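Local coordinates for protein phenol hydroxylase component phN (Pseudomonas stutzeri, PDB 3U52) that probably serves as the diiron-bearing large subunit of a multicomponent phenol hydroxylase, which uses molecular oxygen to hydroxylate phenols, at residues 88-100 with 275-287. Residues are numbered along the deposited sequence; the frame is centred on the assembly and turned at random.
Sequences ISDARYVNALKLF and LVSMMMDYMLPNK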
ATOM      1  N   ILE A  88      -6.583  18.443   0.131  1.00 23.18           N
ATOM      2  CA  ILE A  88      -8.007  18.552  -0.151  1.00 22.33           C
ATOM      3  C   ILE A  88      -8.319  19.910  -0.789  1.00 23.12           C
ATOM      4  O   ILE A  88      -7.510  20.842  -0.711  1.00 22.40           O
ATOM      5  CB  ILE A  88      -8.919  18.283   1.102  1.00 23.67           C
ATOM      6  CG1 ILE A  88      -8.619  19.252   2.256  1.00 21.67           C
ATOM      7  CG2 ILE A  88      -8.857  16.777   1.545  1.00 22.29           C
ATOM      8  CD1 ILE A  88      -9.573  19.099   3.460  1.00 20.36           C
ATOM      9  N   SER A  89      -9.463  20.012  -1.452  1.00 23.73           N
ATOM     10  CA  SER A  89      -9.856  21.234  -2.178  1.00 24.81           C
ATOM     11  C   SER A  89      -9.931  22.478  -1.239  1.00 25.50           C
ATOM     12  O   SER A  89      -9.439  23.564  -1.600  1.00 25.54           O
ATOM     13  CB  SER A  89     -11.183  21.007  -2.894  1.00 24.29           C
ATOM     14  OG  SER A  89     -12.142  20.510  -1.959  1.00 24.50           O
ATOM     15  N   ASP A  90     -10.512  22.290  -0.049  1.00 24.83           N
ATOM     16  CA  ASP A  90     -10.764  23.374   0.945  1.00 25.06           C
ATOM     17  C   ASP A  90     -11.215  22.727   2.234  1.00 23.75           C
ATOM     18  O   ASP A  90     -11.856  21.670   2.205  1.00 24.09           O
ATOM     19  CB  ASP A  90     -11.902  24.295   0.464  1.00 27.13           C
ATOM     20  CG  ASP A  90     -12.109  25.500   1.393  1.00 31.40           C
ATOM     21  OD1 ASP A  90     -13.036  25.488   2.210  1.00 33.87           O
ATOM     22  OD2 ASP A  90     -11.268  26.419   1.358  1.00 36.60           O
ATOM     23  N   ALA A  91     -10.902  23.346   3.370  1.00 23.03           N
ATOM     24  CA  ALA A  91     -11.254  22.786   4.667  1.00 21.97           C
ATOM     25  C   ALA A  91     -12.788  22.670   4.864  1.00 21.54           C
ATOM     26  O   ALA A  91     -13.212  21.872   5.709  1.00 22.23           O
ATOM     27  CB  ALA A  91     -10.642  23.568   5.782  1.00 21.49           C
ATOM     28  N   ARG A  92     -13.598  23.415   4.085  1.00 20.97           N
ATOM     29  CA  ARG A  92     -15.066  23.264   4.151  1.00 21.43           C
ATOM     30  C   ARG A  92     -15.420  21.798   3.925  1.00 19.84           C
ATOM     31  O   ARG A  92     -16.400  21.286   4.477  1.00 21.21           O
ATOM     32  CB  ARG A  92     -15.826  24.115   3.109  1.00 20.64           C
ATOM     33  CG  ARG A  92     -15.814  25.634   3.408  1.00 25.94           C
ATOM     34  CD  ARG A  92     -16.586  26.458   2.332  1.00 28.09           C
ATOM     35  NE  ARG A  92     -16.096  26.150   0.981  1.00 36.05           N
ATOM     36  CZ  ARG A  92     -16.685  26.495  -0.176  1.00 41.55           C
ATOM     37  NH1 ARG A  92     -17.845  27.164  -0.180  1.00 44.46           N
ATOM     38  NH2 ARG A  92     -16.124  26.150  -1.350  1.00 40.39           N
ATOM     39  N   TYR A  93     -14.630  21.126   3.081  1.00 20.60           N
ATOM     40  CA  TYR A  93     -14.892  19.724   2.702  1.00 19.55           C
ATOM     41  C   TYR A  93     -14.907  18.822   3.922  1.00 19.43           C
ATOM     42  O   TYR A  93     -15.636  17.831   3.935  1.00 20.32           O
ATOM     43  CB  TYR A  93     -13.826  19.217   1.686  1.00 19.55           C
ATOM     44  CG  TYR A  93     -13.836  17.692   1.515  1.00 20.31           C
ATOM     45  CD1 TYR A  93     -14.744  17.055   0.630  1.00 21.21           C
ATOM     46  CD2 TYR A  93     -12.989  16.880   2.263  1.00 22.94           C
ATOM     47  CE1 TYR A  93     -14.751  15.666   0.487  1.00 19.74           C
ATOM     48  CE2 TYR A  93     -12.994  15.503   2.134  1.00 19.59           C
ATOM     49  CZ  TYR A  93     -13.847  14.901   1.251  1.00 23.66           C
ATOM     50  OH  TYR A  93     -13.815  13.518   1.197  1.00 23.85           O
ATOM     51  N   VAL A  94     -14.103  19.123   4.946  1.00 19.12           N
ATOM     52  CA  VAL A  94     -13.973  18.216   6.083  1.00 19.13           C
ATOM     53  C   VAL A  94     -15.336  18.091   6.849  1.00 20.06           C
ATOM     54  O   VAL A  94     -15.591  17.072   7.501  1.00 17.89           O
ATOM     55  CB  VAL A  94     -12.830  18.615   6.989  1.00 20.53           C
ATOM     56  CG1 VAL A  94     -12.654  17.636   8.185  1.00 22.01           C
ATOM     57  CG2 VAL A  94     -11.533  18.716   6.156  1.00 21.25           C
ATOM     58  N   ASN A  95     -16.206  19.082   6.696  1.00 19.03           N
ATOM     59  CA  ASN A  95     -17.555  18.990   7.256  1.00 20.14           C
ATOM     60  C   ASN A  95     -18.392  17.804   6.785  1.00 19.75           C
ATOM     61  O   ASN A  95     -19.194  17.296   7.556  1.00 20.56           O
ATOM     62  CB  ASN A  95     -18.255  20.329   7.111  1.00 20.57           C
ATOM     63  CG  ASN A  95     -17.518  21.414   7.915  1.00 20.61           C
ATOM     64  OD1 ASN A  95     -17.580  21.427   9.132  1.00 19.91           O
ATOM     65  ND2 ASN A  95     -16.762  22.256   7.234  1.00 22.29           N
ATOM     66  N   ALA A  96     -18.143  17.339   5.569  1.00 19.62           N
ATOM     67  CA  ALA A  96     -18.759  16.141   5.060  1.00 20.83           C
ATOM     68  C   ALA A  96     -18.261  14.965   5.875  1.00 21.42           C
ATOM     69  O   ALA A  96     -19.028  14.061   6.158  1.00 21.93           O
ATOM     70  CB  ALA A  96     -18.422  15.957   3.652  1.00 21.34           C
ATOM     71  N   LEU A  97     -17.003  14.993   6.310  1.00 22.28           N
ATOM     72  CA  LEU A  97     -16.442  13.863   7.096  1.00 22.56           C
ATOM     73  C   LEU A  97     -16.887  13.838   8.567  1.00 22.81           C
ATOM     74  O   LEU A  97     -16.960  12.755   9.198  1.00 22.35           O
ATOM     75  CB  LEU A  97     -14.905  13.803   6.960  1.00 23.25           C
ATOM     76  CG  LEU A  97     -14.316  13.776   5.520  1.00 25.17           C
ATOM     77  CD1 LEU A  97     -12.772  13.807   5.551  1.00 24.42           C
ATOM     78  CD2 LEU A  97     -14.820  12.592   4.660  1.00 27.61           C
ATOM     79  N   LYS A  98     -17.153  15.029   9.132  1.00 21.56           N
ATOM     80  CA  LYS A  98     -17.719  15.137  10.522  1.00 21.49           C
ATOM     81  C   LYS A  98     -19.099  14.499  10.558  1.00 22.64           C
ATOM     82  O   LYS A  98     -19.402  13.717  11.448  1.00 21.78           O
ATOM     83  CB  LYS A  98     -17.814  16.596  10.943  1.00 20.45           C
ATOM     84  CG  LYS A  98     -16.465  17.312  10.854  1.00 19.02           C
ATOM     85  CD  LYS A  98     -16.577  18.809  11.041  1.00 19.90           C
ATOM     86  CE  LYS A  98     -15.275  19.520  10.573  1.00 20.23           C
ATOM     87  NZ  LYS A  98     -15.271  20.944  11.028  1.00 25.49           N
ATOM     88  N   LEU A  99     -19.897  14.800   9.540  1.00 22.93           N
ATOM     89  CA  LEU A  99     -21.188  14.162   9.308  1.00 25.65           C
ATOM     90  C   LEU A  99     -21.065  12.640   9.102  1.00 25.32           C
ATOM     91  O   LEU A  99     -21.818  11.852   9.676  1.00 25.69           O
ATOM     92  CB  LEU A  99     -21.848  14.832   8.096  1.00 25.77           C
ATOM     93  CG  LEU A  99     -23.297  14.686   7.630  1.00 31.82           C
ATOM     94  CD1 LEU A  99     -24.354  14.743   8.774  1.00 32.64           C
ATOM     95  CD2 LEU A  99     -23.581  15.825   6.619  1.00 35.45           C
ATOM     96  N   PHE A 100     -20.123  12.227   8.290  1.00 25.20           N
ATOM     97  CA  PHE A 100     -19.893  10.810   8.073  1.00 26.26           C
ATOM     98  C   PHE A 100     -19.502  10.027   9.326  1.00 26.22           C
ATOM     99  O   PHE A 100     -20.126   9.008   9.610  1.00 26.54           O
ATOM    100  CB  PHE A 100     -18.838  10.596   7.001  1.00 27.83           C
ATOM    101  CG  PHE A 100     -18.733   9.150   6.537  1.00 32.41           C
ATOM    102  CD1 PHE A 100     -17.801   8.288   7.115  1.00 33.54           C
ATOM    103  CD2 PHE A 100     -19.565   8.659   5.529  1.00 36.60           C
ATOM    104  CE1 PHE A 100     -17.716   6.973   6.704  1.00 33.46           C
ATOM    105  CE2 PHE A 100     -19.473   7.311   5.104  1.00 36.81           C
ATOM    106  CZ  PHE A 100     -18.561   6.475   5.695  1.00 32.95           C
ATOM    107  N   LEU A 275     -30.051  13.908   4.577  1.00 28.80           N
ATOM    108  CA  LEU A 275     -28.739  14.324   5.046  1.00 27.04           C
ATOM    109  C   LEU A 275     -27.630  14.314   3.979  1.00 26.61           C
ATOM    110  O   LEU A 275     -26.740  15.182   4.007  1.00 26.45           O
ATOM    111  CB  LEU A 275     -28.294  13.422   6.199  1.00 28.50           C
ATOM    112  CG  LEU A 275     -29.014  13.597   7.525  1.00 31.40           C
ATOM    113  CD1 LEU A 275     -28.453  12.553   8.538  1.00 37.28           C
ATOM    114  CD2 LEU A 275     -28.876  15.044   8.024  1.00 34.35           C
ATOM    115  N   VAL A 276     -27.658  13.320   3.080  1.00 25.33           N
ATOM    116  CA  VAL A 276     -26.726  13.217   1.947  1.00 25.25           C
ATOM    117  C   VAL A 276     -27.019  14.256   0.847  1.00 24.01           C
ATOM    118  O   VAL A 276     -26.080  14.780   0.253  1.00 23.18           O
ATOM    119  CB  VAL A 276     -26.689  11.797   1.307  1.00 25.25           C
ATOM    120  CG1 VAL A 276     -25.507  11.666   0.335  1.00 27.21           C
ATOM    121  CG2 VAL A 276     -26.549  10.736   2.356  1.00 27.02           C
ATOM    122  N   SER A 277     -28.300  14.563   0.595  1.00 22.50           N
ATOM    123  CA  SER A 277     -28.638  15.589  -0.372  1.00 22.84           C
ATOM    124  C   SER A 277     -27.971  16.907  -0.051  1.00 21.42           C
ATOM    125  O   SER A 277     -27.424  17.578  -0.925  1.00 20.06           O
ATOM    126  CB  SER A 277     -30.161  15.786  -0.515  1.00 22.04           C
ATOM    127  OG  SER A 277     -30.648  16.519   0.568  1.00 29.58           O
ATOM    128  N   MET A 278     -28.020  17.280   1.222  1.00 22.15           N
ATOM    129  CA  MET A 278     -27.387  18.508   1.713  1.00 21.98           C
ATOM    130  C   MET A 278     -25.833  18.470   1.583  1.00 22.25           C
ATOM    131  O   MET A 278     -25.188  19.456   1.213  1.00 21.41           O
ATOM    132  CB  MET A 278     -27.800  18.691   3.182  1.00 23.45           C
ATOM    133  CG  MET A 278     -27.145  19.812   3.842  1.00 27.30           C
ATOM    134  SD  MET A 278     -27.620  19.858   5.585  1.00 31.90           S
ATOM    135  CE  MET A 278     -26.520  18.532   6.209  1.00 33.66           C
ATOM    136  N   MET A 279     -25.239  17.345   1.950  1.00 21.75           N
ATOM    137  CA  MET A 279     -23.786  17.128   1.813  1.00 22.57           C
ATOM    138  C   MET A 279     -23.284  17.362   0.401  1.00 22.82           C
ATOM    139  O   MET A 279     -22.320  18.130   0.164  1.00 21.39           O
ATOM    140  CB  MET A 279     -23.486  15.679   2.248  1.00 23.18           C
ATOM    141  CG  MET A 279     -22.021  15.273   2.394  1.00 24.71           C
ATOM    142  SD  MET A 279     -21.125  15.034   0.846  1.00 30.91           S
ATOM    143  CE  MET A 279     -21.591  13.554   0.027  1.00 14.03           C
ATOM    144  N   MET A 280     -23.889  16.657  -0.548  1.00 22.14           N
ATOM    145  CA  MET A 280     -23.364  16.707  -1.915  1.00 23.26           C
ATOM    146  C   MET A 280     -23.650  18.059  -2.614  1.00 22.50           C
ATOM    147  O   MET A 280     -22.821  18.509  -3.413  1.00 22.72           O
ATOM    148  CB  MET A 280     -23.834  15.524  -2.775  1.00 23.68           C
ATOM    149  CG  MET A 280     -25.291  15.567  -3.207  1.00 25.36           C
ATOM    150  SD  MET A 280     -25.814  13.990  -3.934  1.00 28.94           S
ATOM    151  CE  MET A 280     -25.082  14.043  -5.549  1.00 25.22           C
ATOM    152  N   ASP A 281     -24.783  18.701  -2.322  1.00 19.91           N
ATOM    153  CA  ASP A 281     -25.082  19.977  -2.983  1.00 20.06           C
ATOM    154  C   ASP A 281     -24.294  21.126  -2.368  1.00 20.94           C
ATOM    155  O   ASP A 281     -23.886  22.048  -3.112  1.00 20.57           O
ATOM    156  CB  ASP A 281     -26.575  20.317  -2.935  1.00 19.90           C
ATOM    157  CG  ASP A 281     -27.383  19.557  -3.980  1.00 20.03           C
ATOM    158  OD1 ASP A 281     -28.589  19.780  -4.074  1.00 23.04           O
ATOM    159  OD2 ASP A 281     -26.816  18.761  -4.753  1.00 19.72           O
ATOM    160  N   TYR A 282     -24.071  21.082  -1.036  1.00 20.14           N
ATOM    161  CA  TYR A 282     -23.485  22.233  -0.293  1.00 21.82           C
ATOM    162  C   TYR A 282     -22.105  22.030   0.349  1.00 22.71           C
ATOM    163  O   TYR A 282     -21.291  22.972   0.388  1.00 22.64           O
ATOM    164  CB  TYR A 282     -24.445  22.682   0.828  1.00 20.60           C
ATOM    165  CG  TYR A 282     -25.656  23.415   0.308  1.00 22.39           C
ATOM    166  CD1 TYR A 282     -26.807  22.721  -0.119  1.00 18.64           C
ATOM    167  CD2 TYR A 282     -25.647  24.800   0.217  1.00 21.75           C
ATOM    168  CE1 TYR A 282     -27.913  23.386  -0.644  1.00 16.69           C
ATOM    169  CE2 TYR A 282     -26.756  25.503  -0.294  1.00 22.13           C
ATOM    170  CZ  TYR A 282     -27.876  24.798  -0.705  1.00 22.55           C
ATOM    171  OH  TYR A 282     -28.929  25.528  -1.197  1.00 21.79           O
ATOM    172  N   MET A 283     -21.854  20.843   0.906  1.00 22.66           N
ATOM    173  CA  MET A 283     -20.628  20.657   1.660  1.00 25.29           C
ATOM    174  C   MET A 283     -19.391  20.340   0.801  1.00 25.71           C
ATOM    175  O   MET A 283     -18.264  20.472   1.293  1.00 27.95           O
ATOM    176  CB  MET A 283     -20.790  19.634   2.774  1.00 24.79           C
ATOM    177  CG  MET A 283     -21.853  19.989   3.836  1.00 27.50           C
ATOM    178  SD  MET A 283     -21.651  18.715   5.078  1.00 31.80           S
ATOM    179  CE  MET A 283     -22.299  19.433   6.543  1.00 32.82           C
ATOM    180  N   LEU A 284     -19.595  19.930  -0.448  1.00 25.35           N
ATOM    181  CA  LEU A 284     -18.459  19.634  -1.335  1.00 24.80           C
ATOM    182  C   LEU A 284     -18.031  20.884  -2.132  1.00 24.88           C
ATOM    183  O   LEU A 284     -18.842  21.424  -2.884  1.00 25.05           O
ATOM    184  CB  LEU A 284     -18.799  18.477  -2.294  1.00 23.66           C
ATOM    185  CG  LEU A 284     -19.274  17.140  -1.696  1.00 23.77           C
ATOM    186  CD1 LEU A 284     -19.726  16.194  -2.805  1.00 22.98           C
ATOM    187  CD2 LEU A 284     -18.177  16.493  -0.826  1.00 20.99           C
ATOM    188  N   PRO A 285     -16.779  21.374  -1.921  1.00 25.22           N
ATOM    189  CA  PRO A 285     -16.263  22.499  -2.713  1.00 24.34           C
ATOM    190  C   PRO A 285     -16.319  22.251  -4.228  1.00 24.24           C
ATOM    191  O   PRO A 285     -16.842  23.115  -4.966  1.00 23.12           O
ATOM    192  CB  PRO A 285     -14.814  22.658  -2.202  1.00 23.76           C
ATOM    193  CG  PRO A 285     -14.894  22.212  -0.763  1.00 23.87           C
ATOM    194  CD  PRO A 285     -15.840  21.010  -0.819  1.00 24.13           C
ATOM    195  N   ASN A 286     -15.809  21.087  -4.675  1.00 23.18           N
ATOM    196  CA  ASN A 286     -16.015  20.625  -6.062  1.00 23.67           C
ATOM    197  C   ASN A 286     -17.172  19.655  -6.142  1.00 23.19           C
ATOM    198  O   ASN A 286     -17.143  18.613  -5.466  1.00 22.35           O
ATOM    199  CB  ASN A 286     -14.730  20.008  -6.676  1.00 23.11           C
ATOM    200  CG  ASN A 286     -13.525  20.920  -6.498  1.00 25.43           C
ATOM    201  OD1 ASN A 286     -13.643  22.135  -6.678  1.00 28.47           O
ATOM    202  ND2 ASN A 286     -12.389  20.366  -6.119  1.00 19.90           N
ATOM    203  N   LYS A 287     -18.157  19.988  -6.999  1.00 22.97           N
ATOM    204  CA  LYS A 287     -19.418  19.264  -7.085  1.00 24.68           C
ATOM    205  C   LYS A 287     -19.276  18.051  -7.991  1.00 25.76           C
ATOM    206  O   LYS A 287     -18.567  18.112  -9.001  1.00 26.99           O
ATOM    207  CB  LYS A 287     -20.552  20.154  -7.650  1.00 24.08           C
ATOM    208  CG  LYS A 287     -20.726  21.542  -7.015  1.00 23.12           C
ATOM    209  CD  LYS A 287     -21.157  21.503  -5.509  1.00 23.04           C
ATOM    210  CE  LYS A 287     -21.073  22.921  -4.897  1.00 20.55           C
ATOM    211  NZ  LYS A 287     -21.298  22.870  -3.380  1.00 25.81           N
TER
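Ser89 OG rests 3.4 Å from CB of Pro285, and its hydroxyl bonds to Asn217. Asp90 places its CB against CG of the same proline. Its OD1 accepts the Arg92 backbone N at 2.9 Å, an Asx turn. The Arg92 side chain runs past Pro285 in the opposite direction, NH2 near the proline CB, and NH1 pairs with Glu357, which also pairs with Lys287. Tyr93 touches Pro285 CD with its CB. Leu284 CD2 meets the edge of the tyrosine ring, 3.8 Å from CE1. Asn95 brings its CB near Met283, 4.2 Å from CE; its amide leads away. With CG beside the backbone N (chi1 -63°), its ND2 turns back to Arg92 O at 2.9 Å, while OD1 takes Lys98 NZ, which also pairs with Asp491. A leucine in place of Asn95 would probably leave Lys98 NZ without this acceptor and Arg92 O without its side-chain donor. Ala96 CB packs on Met279 CG at 3.9 Å. Leu99 CG, anti to the backbone N (chi1 -168°), carries CD2 to Met283 SD at 3.8 Å. Helix segments 94-100 and 275-283 run nearly antiparallel (167°), joined by one knob-into-hole contact, Leu99 among Leu275, Met278, Met279 and Met283, in a largely helical hydroxylase fold.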